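Local coordinates for arginine decarboxylase (Campylobacter jejuni subsp. jejuni, PDB 3NZP), which probably catalyses the pyridoxal 5'-phosphate-dependent decarboxylation of arginine to agmatine, a step in polyamine biosynthesis, at residues B[178-183]-B[224-229]. Residues are numbered along the deposited sequence; the frame is centred on the assembly and turned at random.
Sequences PNIGLR and LEQFTM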
ATOM      1  N   PRO B 178      -8.483  30.732 -16.962  1.00 33.54           N
ATOM      2  CA  PRO B 178      -7.917  29.459 -17.407  1.00 28.48           C
ATOM      3  C   PRO B 178      -8.692  28.832 -18.552  1.00 32.28           C
ATOM      4  O   PRO B 178      -9.828  29.211 -18.848  1.00 28.98           O
ATOM      5  CB  PRO B 178      -7.955  28.612 -16.142  1.00 27.70           C
ATOM      6  CG  PRO B 178      -9.158  29.138 -15.422  1.00 23.04           C
ATOM      7  CD  PRO B 178      -9.063  30.617 -15.609  1.00 20.92           C
ATOM      8  N   ASN B 179      -8.054  27.882 -19.216  1.00 35.85           N
ATOM      9  CA  ASN B 179      -8.688  27.175 -20.306  1.00 34.16           C
ATOM     10  C   ASN B 179      -9.551  26.108 -19.694  1.00 36.89           C
ATOM     11  O   ASN B 179      -9.197  25.518 -18.676  1.00 40.34           O
ATOM     12  CB  ASN B 179      -7.645  26.530 -21.193  1.00 39.18           C
ATOM     13  CG  ASN B 179      -7.117  27.478 -22.211  1.00 46.29           C
ATOM     14  OD1 ASN B 179      -6.072  27.226 -22.830  1.00 46.41           O
ATOM     15  ND2 ASN B 179      -7.839  28.586 -22.414  1.00 40.57           N
ATOM     16  N   ILE B 180     -10.687  25.852 -20.318  1.00 37.58           N
ATOM     17  CA  ILE B 180     -11.598  24.850 -19.812  1.00 37.70           C
ATOM     18  C   ILE B 180     -11.483  23.538 -20.583  1.00 39.92           C
ATOM     19  O   ILE B 180     -11.438  23.534 -21.808  1.00 43.65           O
ATOM     20  CB  ILE B 180     -13.032  25.372 -19.886  1.00 41.00           C
ATOM     21  CG1 ILE B 180     -13.190  26.570 -18.940  1.00 38.74           C
ATOM     22  CG2 ILE B 180     -13.998  24.257 -19.559  1.00 42.17           C
ATOM     23  CD1 ILE B 180     -14.556  27.233 -18.982  1.00 42.76           C
ATOM     24  N   GLY B 181     -11.410  22.425 -19.863  1.00 37.83           N
ATOM     25  CA  GLY B 181     -11.323  21.131 -20.522  1.00 30.26           C
ATOM     26  C   GLY B 181     -12.509  20.283 -20.105  1.00 30.04           C
ATOM     27  O   GLY B 181     -12.980  20.404 -18.972  1.00 29.62           O
ATOM     28  N   LEU B 182     -13.019  19.435 -20.996  1.00 28.70           N
ATOM     29  CA  LEU B 182     -14.158  18.587 -20.625  1.00 34.64           C
ATOM     30  C   LEU B 182     -13.780  17.111 -20.660  1.00 30.60           C
ATOM     31  O   LEU B 182     -13.346  16.606 -21.691  1.00 31.54           O
ATOM     32  CB  LEU B 182     -15.353  18.828 -21.562  1.00 34.05           C
ATOM     33  CG  LEU B 182     -15.970  20.229 -21.573  1.00 28.72           C
ATOM     34  CD1 LEU B 182     -17.205  20.220 -22.447  1.00 27.05           C
ATOM     35  CD2 LEU B 182     -16.336  20.648 -20.161  1.00 37.90           C
ATOM     36  N   ARG B 183     -13.928  16.427 -19.532  1.00 27.50           N
ATOM     37  CA  ARG B 183     -13.598  15.010 -19.467  1.00 29.37           C
ATOM     38  C   ARG B 183     -14.786  14.221 -19.996  1.00 31.22           C
ATOM     39  O   ARG B 183     -15.866  14.236 -19.406  1.00 29.54           O
ATOM     40  CB  ARG B 183     -13.309  14.582 -18.025  1.00 26.38           C
ATOM     41  CG  ARG B 183     -12.852  13.151 -17.907  1.00 33.38           C
ATOM     42  CD  ARG B 183     -12.679  12.737 -16.474  1.00 48.04           C
ATOM     43  NE  ARG B 183     -12.169  11.373 -16.376  1.00 61.52           N
ATOM     44  CZ  ARG B 183     -12.078  10.676 -15.245  1.00 71.11           C
ATOM     45  NH1 ARG B 183     -11.598   9.437 -15.279  1.00 79.59           N
ATOM     46  NH2 ARG B 183     -12.466  11.202 -14.084  1.00 61.75           N
ATOM     47  N   LEU B 224     -17.108  30.026 -24.694  1.00 48.80           N
ATOM     48  CA  LEU B 224     -16.652  28.992 -25.606  1.00 44.94           C
ATOM     49  C   LEU B 224     -15.185  29.161 -25.919  1.00 39.72           C
ATOM     50  O   LEU B 224     -14.501  28.201 -26.240  1.00 43.68           O
ATOM     51  CB  LEU B 224     -17.461  29.015 -26.898  1.00 50.27           C
ATOM     52  CG  LEU B 224     -18.817  28.300 -26.832  1.00 49.35           C
ATOM     53  CD1 LEU B 224     -19.468  28.327 -28.202  1.00 42.97           C
ATOM     54  CD2 LEU B 224     -18.622  26.860 -26.375  1.00 46.38           C
ATOM     55  N   GLU B 225     -14.707  30.390 -25.812  1.00 37.68           N
ATOM     56  CA  GLU B 225     -13.314  30.683 -26.078  1.00 45.22           C
ATOM     57  C   GLU B 225     -12.389  29.836 -25.205  1.00 42.07           C
ATOM     58  O   GLU B 225     -11.277  29.509 -25.603  1.00 29.62           O
ATOM     59  CB  GLU B 225     -13.050  32.156 -25.800  1.00 65.10           C
ATOM     60  CG  GLU B 225     -13.740  33.107 -26.753  1.00 90.43           C
ATOM     61  CD  GLU B 225     -13.015  33.220 -28.088  1.00102.72           C
ATOM     62  OE1 GLU B 225     -13.422  34.074 -28.913  1.00107.43           O
ATOM     63  OE2 GLU B 225     -12.041  32.463 -28.312  1.00102.80           O
ATOM     64  N   GLN B 226     -12.855  29.479 -24.014  1.00 39.29           N
ATOM     65  CA  GLN B 226     -12.043  28.704 -23.095  1.00 36.71           C
ATOM     66  C   GLN B 226     -12.026  27.220 -23.392  1.00 42.78           C
ATOM     67  O   GLN B 226     -10.997  26.565 -23.230  1.00 52.63           O
ATOM     68  CB  GLN B 226     -12.507  28.927 -21.664  1.00 37.14           C
ATOM     69  CG  GLN B 226     -12.661  30.398 -21.307  1.00 55.03           C
ATOM     70  CD  GLN B 226     -11.518  31.262 -21.834  1.00 59.00           C
ATOM     71  OE1 GLN B 226     -10.340  31.033 -21.523  1.00 52.18           O
ATOM     72  NE2 GLN B 226     -11.869  32.268 -22.637  1.00 55.23           N
ATOM     73  N   PHE B 227     -13.163  26.679 -23.820  1.00 32.72           N
ATOM     74  CA  PHE B 227     -13.244  25.263 -24.136  1.00 29.22           C
ATOM     75  C   PHE B 227     -12.226  24.935 -25.232  1.00 32.14           C
ATOM     76  O   PHE B 227     -12.485  25.158 -26.408  1.00 43.69           O
ATOM     77  CB  PHE B 227     -14.664  24.923 -24.573  1.00 19.11           C
ATOM     78  CG  PHE B 227     -14.886  23.468 -24.840  1.00 27.11           C
ATOM     79  CD1 PHE B 227     -14.068  22.506 -24.267  1.00 30.81           C
ATOM     80  CD2 PHE B 227     -15.928  23.057 -25.660  1.00 31.60           C
ATOM     81  CE1 PHE B 227     -14.281  21.148 -24.505  1.00 40.94           C
ATOM     82  CE2 PHE B 227     -16.153  21.703 -25.908  1.00 37.66           C
ATOM     83  CZ  PHE B 227     -15.324  20.745 -25.329  1.00 39.63           C
ATOM     84  N   THR B 228     -11.066  24.406 -24.854  1.00 32.53           N
ATOM     85  CA  THR B 228     -10.053  24.088 -25.848  1.00 36.60           C
ATOM     86  C   THR B 228      -9.676  22.618 -26.022  1.00 36.23           C
ATOM     87  O   THR B 228      -9.034  22.265 -27.018  1.00 37.03           O
ATOM     88  CB  THR B 228      -8.774  24.875 -25.582  1.00 35.95           C
ATOM     89  OG1 THR B 228      -8.291  24.584 -24.264  1.00 29.25           O
ATOM     90  CG2 THR B 228      -9.048  26.346 -25.712  1.00 39.62           C
HETATM   91  N   MSE B 229     -10.031  21.767 -25.061  1.00 30.43           N
HETATM   92  CA  MSE B 229      -9.716  20.344 -25.189  1.00 35.86           C
HETATM   93  C   MSE B 229     -10.626  19.418 -24.410  1.00 31.70           C
HETATM   94  O   MSE B 229     -11.211  19.805 -23.397  1.00 32.34           O
HETATM   95  CB  MSE B 229      -8.265  20.039 -24.785  1.00 33.20           C
HETATM   96  CG  MSE B 229      -7.976  20.161 -23.308  1.00 49.62           C
HETATM   97 SE   MSE B 229      -6.354  19.208 -22.700  1.00 71.54          SE
HETATM   98  CE  MSE B 229      -4.961  20.206 -23.616  1.00 52.34           C
TER
HETATM   99  O   HOH W   1      -8.450  29.550 -25.284  1.00 32.57           O
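Ile180 and Phe227 pair in parallel register where the fifth and sixth strands of the eight-stranded TIM (beta/alpha) barrel that binds pyridoxal phosphate begin to run together. The axes of the short strand segments 179-183 and 227-229 cross at 58°, and three backbone hydrogen bonds join the strands: Ile180 N to Gln226 O (3.0 Å), Thr228 N to Ile180 O (3.2 Å) and Leu182 N to Met229 O (3.0 Å). Helix 208-220 is part of the crossover between the strands, and its Leu218 touches both Ile180 and Phe227. The Phe227 ring, with CG anti to the backbone N (chi1 -176°), turns its edge to Ile180 O and takes Leu182 CD1 over one face in a CH-pi contact, 3.9 Å from the centroid. Ile180 CG1 rests against Gln226 CB at 3.7 Å. On the other side of the sheet, Asn179 CB meets Thr228 OG1 at 3.7 Å, and a water links Asn179 ND2, weakly, to Glu225 O. The donors Ile180 N, Leu182 N and Thr228 N thus find their acceptors across the strand pair, while Ile180, Leu182 and Phe227 make apolar contacts on the side where Leu218 packs; polar character is added at the start of the strands, where Asn179, Thr228 and the water lie.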